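Local atomic coordinates of putative gdp-fucose protein o-fucosyltransferase 1 (Caenorhabditis elegans, PDB entry 3ZY2), a protein that belongs to the GT-B clan of glycosyltransferases, built from two Rossmann-like domains, and is seen here with guanosine-5'-diphosphate bound. Residues I11-C16 against S172-P177; N22-F27 against P44-F49; F61-G66 against L191-R196. All coordinates share one frame; numbering follows the deposited sequence.

Overall arrangement
The three contacts lie around the first of the two parallel sheets of a GT-B fold and the helix that follows its first strand. Contact 1 joins the ends of two neighbouring strands of that sheet, 10-13 and 168-171. Contact 2 lies within the chain loop that contact 1 closes. Its centre is about 9 Å away, and there helix 20-37 faces strand 46-48. The centres of contacts 2 and 3 are about 14 Å apart. The first segment of contact 3 follows contact 2 in sequence, whereas its second comes after residues 172-177. Helix 20-37 touches all three, while contacts 1 and 3, about 20 Å apart between centres, do not meet. Contact 2 reaches guanosine-5'-diphosphate through N22.

Contact 1. Residues I11-C16 against S172-P177; sequences IVFCPC and SSAPAP
The ring of F13 and the methyl of A174 meet over a short apolar patch, F13 CD2 lying 3.7 Å from A174 CB. CE2 of the same ring also reaches this methyl, which approaches obliquely. F13 carries CG between its backbone N and carbonyl carbon (chi1 80°), and this turns the ring toward A174. F13 CB itself lies 4.1 Å from P175 CD. V30 of helix 20-37 and P44 also pack on F13, while Q26 packs on A174. The meeting lies where two adjacent parallel strands of a Rossmann-like sheet, 10-13 and 168-171, run out into loops. In such folds this is the carboxyl end of the parallel strands, where the loops gather. The two segments run at a steep angle to each other, and no hydrogen bond links them. The carbonyl oxygen of S172 faces two cysteines, 3.5 Å from C14 CB and 3.4 Å from C16 CB. Those cysteines are tied to each other by a disulfide, C14 SG to C16 SG 2.0 Å, around P15, the centre of an inverse gamma turn. C16 has a chi1 of -100°, away from the usual staggered values, consistent with closure of the short disulfide ring. P175 is likewise the centre of an inverse gamma turn, with a weak bond of 2.8 Å from A176 N to A174 O. The hydroxyl of S172 is hydrogen-bonded to S116 O and W126 NE1, and from helix 122-128 Y125 packs on C14 and F122 on C16.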
loop_
_atom_site.group_PDB
_atom_site.type_symbol
_atom_site.label_atom_id
_atom_site.label_comp_id
_atom_site.label_asym_id
_atom_site.label_seq_id
_atom_site.Cartn_x
_atom_site.Cartn_y
_atom_site.Cartn_z
ATOM N N ILE A 11 14.054 -3.232 -14.486
ATOM C CA ILE A 11 13.106 -2.644 -13.550
ATOM C C ILE A 11 12.765 -1.258 -14.060
ATOM O O ILE A 11 13.670 -0.503 -14.410
ATOM C CB ILE A 11 13.703 -2.529 -12.126
ATOM C CG1 ILE A 11 13.879 -3.904 -11.493
ATOM C CG2 ILE A 11 12.840 -1.645 -11.214
ATOM C CD1 ILE A 11 14.922 -3.901 -10.383
ATOM N N VAL A 12 11.481 -0.930 -14.078
ATOM C CA VAL A 12 11.022 0.431 -14.426
ATOM C C VAL A 12 10.005 0.848 -13.381
ATOM O O VAL A 12 9.248 0.004 -12.870
ATOM C CB VAL A 12 10.457 0.519 -15.881
ATOM C CG1 VAL A 12 9.233 -0.392 -16.089
ATOM C CG2 VAL A 12 10.143 1.978 -16.252
ATOM N N PHE A 13 10.016 2.123 -13.007
ATOM C CA PHE A 13 9.119 2.587 -11.941
ATOM C C PHE A 13 8.777 4.046 -12.103
ATOM O O PHE A 13 9.501 4.801 -12.788
ATOM C CB PHE A 13 9.730 2.339 -10.537
ATOM C CG PHE A 13 10.758 3.370 -10.133
ATOM C CD1 PHE A 13 12.031 3.359 -10.694
ATOM C CD2 PHE A 13 10.416 4.367 -9.202
ATOM C CE1 PHE A 13 12.972 4.342 -10.337
ATOM C CE2 PHE A 13 11.354 5.364 -8.843
ATOM C CZ PHE A 13 12.622 5.336 -9.412
ATOM N N CYS A 14 7.675 4.425 -11.461
ATOM C CA CYS A 14 7.280 5.819 -11.308
ATOM C C CYS A 14 7.698 6.336 -9.937
ATOM O O CYS A 14 7.322 5.720 -8.924
ATOM C CB CYS A 14 5.769 5.980 -11.429
ATOM S SG CYS A 14 5.308 7.728 -11.287
ATOM N N PRO A 15 8.430 7.477 -9.893
ATOM C CA PRO A 15 8.653 8.141 -8.614
ATOM C C PRO A 15 7.394 8.948 -8.328
ATOM O O PRO A 15 7.373 10.174 -8.464
ATOM C CB PRO A 15 9.858 9.056 -8.878
ATOM C CG PRO A 15 9.863 9.298 -10.339
ATOM C CD PRO A 15 8.990 8.251 -11.023
ATOM N N CYS A 16 6.344 8.231 -7.955
ATOM C CA CYS A 16 4.993 8.775 -8.027
ATOM C C CYS A 16 4.503 9.364 -6.721
ATOM O O CYS A 16 3.318 9.665 -6.584
ATOM C CB CYS A 16 4.024 7.687 -8.520
ATOM S SG CYS A 16 3.580 7.765 -10.286
ATOM N N SER A 172 4.344 0.973 -10.089
ATOM C CA SER A 172 3.758 2.315 -10.119
ATOM C C SER A 172 4.099 3.098 -8.862
ATOM O O SER A 172 4.045 4.331 -8.858
ATOM C CB SER A 172 2.247 2.304 -10.360
ATOM O OG SER A 172 1.871 3.437 -11.141
ATOM N N SER A 173 4.488 2.386 -7.810
ATOM C CA SER A 173 5.077 3.029 -6.649
ATOM C C SER A 173 6.506 2.547 -6.468
ATOM O O SER A 173 6.781 1.358 -6.549
ATOM C CB SER A 173 4.268 2.734 -5.397
ATOM O OG SER A 173 3.096 3.523 -5.389
ATOM N N ALA A 174 7.403 3.482 -6.180
ATOM C CA ALA A 174 8.820 3.155 -6.056
ATOM C C ALA A 174 9.018 2.030 -5.043
ATOM O O ALA A 174 8.531 2.146 -3.905
ATOM C CB ALA A 174 9.596 4.398 -5.641
ATOM N N PRO A 175 9.749 0.954 -5.427
ATOM C CA PRO A 175 9.978 -0.151 -4.491
ATOM C C PRO A 175 11.114 0.170 -3.520
ATOM O O PRO A 175 12.182 -0.479 -3.529
ATOM C CB PRO A 175 10.332 -1.333 -5.412
ATOM C CG PRO A 175 10.915 -0.705 -6.610
ATOM C CD PRO A 175 10.175 0.601 -6.797
ATOM N N ALA A 176 10.863 1.181 -2.694
ATOM C CA ALA A 176 11.876 1.724 -1.787
ATOM C C ALA A 176 11.206 2.365 -0.591
ATOM O O ALA A 176 10.115 2.907 -0.710
ATOM C CB ALA A 176 12.702 2.777 -2.496
ATOM N N PRO A 177 11.872 2.354 0.568
ATOM C CA PRO A 177 11.313 3.045 1.722
ATOM C C PRO A 177 11.212 4.547 1.550
ATOM O O PRO A 177 11.957 5.159 0.774
ATOM C CB PRO A 177 12.335 2.756 2.833
ATOM C CG PRO A 177 12.992 1.529 2.435
ATOM C CD PRO A 177 13.051 1.546 0.934
#

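Contact 2. Residues N22-F27 against P44-F49. With GDP (guanosine-5'-diphosphate), chain C.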
loop_
_atom_site.group_PDB
_atom_site.type_symbol
_atom_site.label_atom_id
_atom_site.label_comp_id
_atom_site.label_asym_id
_atom_site.label_seq_id
_atom_site.Cartn_x
_atom_site.Cartn_y
_atom_site.Cartn_z
ATOM N N ASN A 22 11.240 14.123 -2.368
ATOM C CA ASN A 22 10.685 12.781 -2.114
ATOM C C ASN A 22 11.069 11.777 -3.208
ATOM O O ASN A 22 11.382 10.610 -2.917
ATOM C CB ASN A 22 9.139 12.808 -2.020
ATOM C CG ASN A 22 8.580 13.561 -0.796
ATOM O OD1 ASN A 22 7.358 13.570 -0.610
ATOM N ND2 ASN A 22 9.431 14.190 0.009
ATOM N N GLN A 23 11.095 12.233 -4.459
ATOM C CA GLN A 23 11.366 11.361 -5.595
ATOM C C GLN A 23 12.807 10.889 -5.545
ATOM O O GLN A 23 13.092 9.698 -5.763
ATOM C CB GLN A 23 11.138 12.106 -6.891
ATOM C CG GLN A 23 9.669 12.454 -7.118
ATOM C CD GLN A 23 9.495 13.454 -8.221
ATOM O OE1 GLN A 23 10.243 13.449 -9.210
ATOM N NE2 GLN A 23 8.504 14.359 -8.056
ATOM N N VAL A 24 13.729 11.821 -5.264
ATOM C CA VAL A 24 15.141 11.459 -5.152
ATOM C C VAL A 24 15.351 10.531 -3.955
ATOM O O VAL A 24 16.099 9.572 -4.047
ATOM C CB VAL A 24 16.041 12.703 -5.051
ATOM C CG1 VAL A 24 17.497 12.310 -4.799
ATOM C CG2 VAL A 24 15.949 13.515 -6.351
ATOM N N ASP A 25 14.677 10.816 -2.837
ATOM C CA ASP A 25 14.790 10.011 -1.604
ATOM C C ASP A 25 14.440 8.534 -1.875
ATOM O O ASP A 25 15.180 7.618 -1.478
ATOM C CB ASP A 25 13.903 10.639 -0.524
ATOM C CG ASP A 25 14.407 10.378 0.863
ATOM O OD1 ASP A 25 15.638 10.459 1.080
ATOM O OD2 ASP A 25 13.574 10.086 1.732
ATOM N N GLN A 26 13.356 8.311 -2.615
ATOM C CA GLN A 26 12.963 6.935 -2.952
ATOM C C GLN A 26 13.874 6.377 -4.046
ATOM O O GLN A 26 14.207 5.191 -4.030
ATOM C CB GLN A 26 11.495 6.887 -3.392
ATOM C CG GLN A 26 10.528 7.025 -2.225
ATOM C CD GLN A 26 9.140 6.552 -2.602
ATOM O OE1 GLN A 26 8.473 7.179 -3.413
ATOM N NE2 GLN A 26 8.705 5.432 -2.026
ATOM N N PHE A 27 14.324 7.216 -4.977
ATOM C CA PHE A 27 15.204 6.755 -6.071
ATOM C C PHE A 27 16.513 6.113 -5.555
ATOM O O PHE A 27 16.945 5.098 -6.077
ATOM C CB PHE A 27 15.459 7.942 -7.026
ATOM C CG PHE A 27 16.404 7.659 -8.133
ATOM C CD1 PHE A 27 16.311 6.512 -8.919
ATOM C CD2 PHE A 27 17.368 8.605 -8.458
ATOM C CE1 PHE A 27 17.222 6.292 -9.981
ATOM C CE2 PHE A 27 18.259 8.398 -9.521
ATOM C CZ PHE A 27 18.184 7.215 -10.275
ATOM N N PRO A 44 14.274 6.807 -14.075
ATOM C CA PRO A 44 12.930 7.369 -14.071
ATOM C C PRO A 44 12.878 8.754 -14.692
ATOM O O PRO A 44 13.880 9.486 -14.664
ATOM C CB PRO A 44 12.617 7.490 -12.579
ATOM C CG PRO A 44 13.950 7.716 -11.932
ATOM C CD PRO A 44 14.921 6.852 -12.748
ATOM N N ASN A 45 11.735 9.117 -15.258
ATOM C CA ASN A 45 11.445 10.539 -15.447
ATOM C C ASN A 45 11.098 11.094 -14.085
ATOM O O ASN A 45 10.317 10.481 -13.316
ATOM C CB ASN A 45 10.255 10.729 -16.367
ATOM C CG ASN A 45 10.565 10.375 -17.810
ATOM O OD1 ASN A 45 11.698 10.567 -18.307
ATOM N ND2 ASN A 45 9.549 9.880 -18.504
ATOM N N PHE A 46 11.699 12.227 -13.745
ATOM C CA PHE A 46 11.229 12.954 -12.558
ATOM C C PHE A 46 9.986 13.754 -12.869
ATOM O O PHE A 46 9.620 13.885 -14.022
ATOM C CB PHE A 46 12.357 13.828 -11.990
ATOM C CG PHE A 46 13.500 13.012 -11.456
ATOM C CD1 PHE A 46 13.361 12.390 -10.212
ATOM C CD2 PHE A 46 14.683 12.842 -12.189
ATOM C CE1 PHE A 46 14.406 11.598 -9.667
ATOM C CE2 PHE A 46 15.739 12.032 -11.639
ATOM C CZ PHE A 46 15.581 11.434 -10.387
ATOM N N ILE A 47 9.325 14.248 -11.837
ATOM C CA ILE A 47 8.005 14.815 -12.007
ATOM C C ILE A 47 7.947 16.198 -11.393
ATOM O O ILE A 47 8.350 16.393 -10.251
ATOM C CB ILE A 47 6.943 13.889 -11.377
ATOM C CG1 ILE A 47 6.995 12.489 -12.019
ATOM C CG2 ILE A 47 5.547 14.476 -11.596
ATOM C CD1 ILE A 47 6.035 11.467 -11.429
ATOM N N GLU A 48 7.424 17.156 -12.168
ATOM C CA GLU A 48 7.195 18.537 -11.721
ATOM C C GLU A 48 5.715 18.818 -11.703
ATOM O O GLU A 48 5.012 18.463 -12.642
ATOM C CB GLU A 48 7.888 19.520 -12.661
ATOM C CG GLU A 48 9.394 19.580 -12.467
ATOM C CD GLU A 48 10.055 20.571 -13.391
ATOM O OE1 GLU A 48 9.369 21.286 -14.164
ATOM O OE2 GLU A 48 11.281 20.648 -13.379
ATOM N N PHE A 49 5.247 19.480 -10.657
ATOM C CA PHE A 49 3.835 19.795 -10.532
ATOM C C PHE A 49 3.488 21.272 -10.668
ATOM O O PHE A 49 2.295 21.607 -10.753
ATOM C CB PHE A 49 3.294 19.285 -9.198
ATOM C CG PHE A 49 3.352 17.800 -9.045
ATOM C CD1 PHE A 49 2.454 16.971 -9.695
ATOM C CD2 PHE A 49 4.320 17.227 -8.228
ATOM C CE1 PHE A 49 2.515 15.589 -9.533
ATOM C CE2 PHE A 49 4.394 15.841 -8.053
ATOM C CZ PHE A 49 3.490 15.021 -8.703
HETATM P PB GDP C . 10.094 18.755 1.035
HETATM O O1B GDP C . 10.878 20.008 1.176
HETATM O O2B GDP C . 10.449 17.312 1.516
HETATM O O3B GDP C . 8.584 18.943 0.403
HETATM O O3A GDP C . 10.816 18.726 -0.526
HETATM P PA GDP C . 10.116 18.079 -1.955
HETATM O O1A GDP C . 11.536 18.644 -2.793
HETATM O O2A GDP C . 9.661 16.833 -2.039
HETATM O "O5'" GDP C . 8.809 19.300 -1.827
HETATM C "C5'" GDP C . 9.592 20.297 -2.075
HETATM C "C4'" GDP C . 9.372 21.284 -2.963
HETATM O "O4'" GDP C . 8.943 22.586 -2.971
HETATM C "C3'" GDP C . 10.501 21.183 -3.765
HETATM O "O3'" GDP C . 10.759 20.172 -5.154
HETATM C "C2'" GDP C . 10.517 22.823 -5.223
HETATM O "O2'" GDP C . 9.605 22.388 -6.130
HETATM C "C1'" GDP C . 9.934 23.587 -4.047
HETATM N N9 GDP C . 10.938 23.994 -3.357
HETATM C C8 GDP C . 11.368 23.534 -1.644
HETATM N N7 GDP C . 12.383 24.324 -1.790
HETATM C C5 GDP C . 12.795 25.047 -2.756
HETATM C C6 GDP C . 13.968 26.166 -3.382
HETATM O O6 GDP C . 14.734 26.337 -2.553
HETATM N N1 GDP C . 13.644 26.384 -4.386
HETATM C C2 GDP C . 12.815 26.199 -5.293
HETATM N N2 GDP C . 12.698 26.535 -6.225
HETATM N N3 GDP C . 11.557 25.254 -5.187
HETATM C C4 GDP C . 11.674 24.738 -3.844
#
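Q23 and I47 are joined by a pair of hydrogen bonds where helix 20-37, which follows the first strand of the Rossmann-like domain, faces strand 46-48 of a beta hairpin. The axes of 22-27 and 46-48 approach to 9.4 Å and run nearly antiparallel (167°). Along Q23, CB sits 4.0 Å from F46 CD1. CG is set beside the backbone N (chi1 -67°) and packs on P15 O, and CD lies near I47 N and O. At the tip the amide pairs with both polar backbone atoms of one residue: OE1 accepts from I47 N at 2.9 Å, and NE2 gives a nearly straight bond (170°) to I47 O at 3.0 Å. The two bonds fix the rotation of the amide, and NE2 has a second acceptor in G18 O. OE1 also lies in the plane of the F46 ring, at its edge, 3.4 Å from F46 CD1. F46 turns its edge to the face of F27, one turn along the helix, in an offset T-shaped pair, while P44 covers one face of F27, P44 CD 3.6 Å from F27 CE1. Near the helix start, N22 N donates to O2A of guanosine-5'-diphosphate at 3.2 Å.

Contact 3. Residues F61-G66 against L191-R196; sequences FLFQVG and LRWSSR
F63 and W193 face each other in a single beta bridge, their CA atoms 4.4 Å apart. S194 N donates a hydrogen bond to L62 O at 2.8 Å and Q64 N another to R192 O at 2.8 Å, the pattern of a non-hydrogen-bonded antiparallel pair. The F63 ring and the six-membered ring of W193 lie side by side as an offset stack, planes 29° apart and centroids 4.6 Å apart. On F63, L191 CB covers one face in a CH-pi contact, with L62 CB over the opposite one. At the other end F61 O is gripped twice, S194 OG at 3.0 Å and R196 NH2 at 2.9 Å arriving from opposite faces of the carbonyl plane. The bend of R196 at chi3 (52°) brings its guanidinium flat onto the F61 ring, a cation-pi stack with planes 14° apart. The extended side chain of Q64 brings NE2 to W193 O at 2.9 Å, a hydrogen bond, while a water links Q64 OE1 to R192 NH1. S194 sits at the N-cap of helix 195-208. L191 packs on helix 20-37, L62 and F63 rest on F46 of strand 46-48, and W193 sits against helix 315-324, its NE1 hydrogen-bonded to E343 OE1 of helix 335-346.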
loop_
_atom_site.group_PDB
_atom_site.type_symbol
_atom_site.label_atom_id
_atom_site.label_comp_id
_atom_site.label_asym_id
_atom_site.label_seq_id
_atom_site.Cartn_x
_atom_site.Cartn_y
_atom_site.Cartn_z
ATOM N N PHE A 61 18.482 15.085 -18.079
ATOM C CA PHE A 61 18.376 16.544 -18.053
ATOM C C PHE A 61 18.956 17.065 -16.740
ATOM O O PHE A 61 19.563 18.141 -16.698
ATOM C CB PHE A 61 16.919 16.966 -18.214
ATOM C CG PHE A 61 16.737 18.431 -18.510
ATOM C CD1 PHE A 61 17.190 18.966 -19.707
ATOM C CD2 PHE A 61 16.107 19.266 -17.586
ATOM C CE1 PHE A 61 17.024 20.330 -20.001
ATOM C CE2 PHE A 61 15.929 20.624 -17.867
ATOM C CZ PHE A 61 16.394 21.146 -19.071
ATOM N N LEU A 62 18.817 16.261 -15.686
ATOM C CA LEU A 62 19.186 16.674 -14.319
ATOM C C LEU A 62 20.513 16.098 -13.848
ATOM O O LEU A 62 21.281 16.787 -13.202
ATOM C CB LEU A 62 18.095 16.268 -13.326
ATOM C CG LEU A 62 16.711 16.855 -13.603
ATOM C CD1 LEU A 62 15.757 16.402 -12.548
ATOM C CD2 LEU A 62 16.778 18.404 -13.643
ATOM N N PHE A 63 20.751 14.824 -14.136
ATOM C CA PHE A 63 21.925 14.100 -13.622
ATOM C C PHE A 63 22.699 13.390 -14.726
ATOM O O PHE A 63 22.180 13.166 -15.827
ATOM C CB PHE A 63 21.463 13.050 -12.614
ATOM C CG PHE A 63 20.816 13.603 -11.382
ATOM C CD1 PHE A 63 21.534 14.396 -10.516
ATOM C CD2 PHE A 63 19.507 13.273 -11.065
ATOM C CE1 PHE A 63 20.960 14.881 -9.345
ATOM C CE2 PHE A 63 18.920 13.746 -9.888
ATOM C CZ PHE A 63 19.654 14.551 -9.025
ATOM N N GLN A 64 23.938 12.999 -14.430
ATOM C CA GLN A 64 24.819 12.371 -15.445
ATOM C C GLN A 64 24.664 10.859 -15.441
ATOM O O GLN A 64 24.868 10.214 -14.429
ATOM C CB GLN A 64 26.290 12.773 -15.232
ATOM C CG GLN A 64 26.489 14.253 -15.440
ATOM C CD GLN A 64 27.926 14.693 -15.382
ATOM O OE1 GLN A 64 28.845 13.951 -15.749
ATOM N NE2 GLN A 64 28.138 15.924 -14.898
ATOM N N VAL A 65 24.286 10.301 -16.593
ATOM C CA VAL A 65 24.125 8.857 -16.726
ATOM C C VAL A 65 25.432 8.121 -16.420
ATOM O O VAL A 65 25.426 7.113 -15.705
ATOM C CB VAL A 65 23.577 8.482 -18.113
ATOM C CG1 VAL A 65 23.557 6.954 -18.285
ATOM C CG2 VAL A 65 22.182 9.074 -18.309
ATOM N N GLY A 66 26.556 8.641 -16.919
ATOM C CA GLY A 66 27.860 8.022 -16.673
ATOM C C GLY A 66 28.183 7.802 -15.208
ATOM O O GLY A 66 28.738 6.759 -14.835
ATOM N N LEU A 191 24.817 10.565 -7.868
ATOM C CA LEU A 191 23.924 11.535 -8.550
ATOM C C LEU A 191 24.683 12.843 -8.700
ATOM O O LEU A 191 24.789 13.634 -7.757
ATOM C CB LEU A 191 22.611 11.741 -7.784
ATOM C CG LEU A 191 21.767 10.475 -7.552
ATOM C CD1 LEU A 191 20.430 10.822 -6.953
ATOM C CD2 LEU A 191 21.566 9.609 -8.785
ATOM N N ARG A 192 25.212 13.050 -9.904
ATOM C CA ARG A 192 26.051 14.204 -10.224
ATOM C C ARG A 192 25.258 15.066 -11.194
ATOM O O ARG A 192 24.800 14.571 -12.220
ATOM C CB ARG A 192 27.338 13.728 -10.895
ATOM C CG ARG A 192 28.243 14.886 -11.321
ATOM C CD ARG A 192 29.589 14.396 -11.784
ATOM N NE ARG A 192 30.306 13.726 -10.690
ATOM C CZ ARG A 192 31.439 13.047 -10.835
ATOM N NH1 ARG A 192 32.023 12.935 -12.027
ATOM N NH2 ARG A 192 31.990 12.477 -9.775
ATOM N N TRP A 193 25.097 16.353 -10.882
ATOM C CA TRP A 193 24.324 17.241 -11.752
ATOM C C TRP A 193 24.836 17.236 -13.173
ATOM O O TRP A 193 26.048 17.190 -13.423
ATOM C CB TRP A 193 24.277 18.684 -11.221
ATOM C CG TRP A 193 23.701 18.717 -9.837
ATOM C CD1 TRP A 193 24.396 18.855 -8.665
ATOM C CD2 TRP A 193 22.329 18.521 -9.476
ATOM N NE1 TRP A 193 23.532 18.786 -7.599
ATOM C CE2 TRP A 193 22.260 18.578 -8.064
ATOM C CE3 TRP A 193 21.145 18.310 -10.204
ATOM C CZ2 TRP A 193 21.047 18.419 -7.361
ATOM C CZ3 TRP A 193 19.940 18.166 -9.509
ATOM C CH2 TRP A 193 19.905 18.237 -8.097
ATOM N N SER A 194 23.893 17.326 -14.111
ATOM C CA SER A 194 24.247 17.410 -15.525
ATOM C C SER A 194 25.225 18.560 -15.730
ATOM O O SER A 194 25.262 19.539 -14.941
ATOM C CB SER A 194 22.990 17.632 -16.362
ATOM O OG SER A 194 22.387 18.882 -16.018
ATOM N N SER A 195 26.031 18.461 -16.771
ATOM C CA SER A 195 26.984 19.518 -17.049
ATOM C C SER A 195 26.288 20.871 -17.201
ATOM O O SER A 195 26.815 21.888 -16.760
ATOM C CB SER A 195 27.807 19.165 -18.281
ATOM O OG SER A 195 26.974 19.101 -19.413
ATOM N N ARG A 196 25.099 20.884 -17.792
ATOM C CA ARG A 196 24.352 22.140 -17.967
ATOM C C ARG A 196 24.070 22.803 -16.615
ATOM O O ARG A 196 24.258 24.018 -16.458
ATOM C CB ARG A 196 23.061 21.860 -18.723
ATOM C CG ARG A 196 22.207 23.098 -19.013
ATOM C CD ARG A 196 20.848 22.665 -19.569
ATOM N NE ARG A 196 20.201 21.676 -18.700
ATOM C CZ ARG A 196 19.400 21.968 -17.679
ATOM N NH1 ARG A 196 19.093 23.227 -17.380
ATOM N NH2 ARG A 196 18.906 20.993 -16.941
HETATM O O HOH W 1 24.422 11.062 -11.821
HETATM O O HOH W 2 31.507 13.619 -14.689
#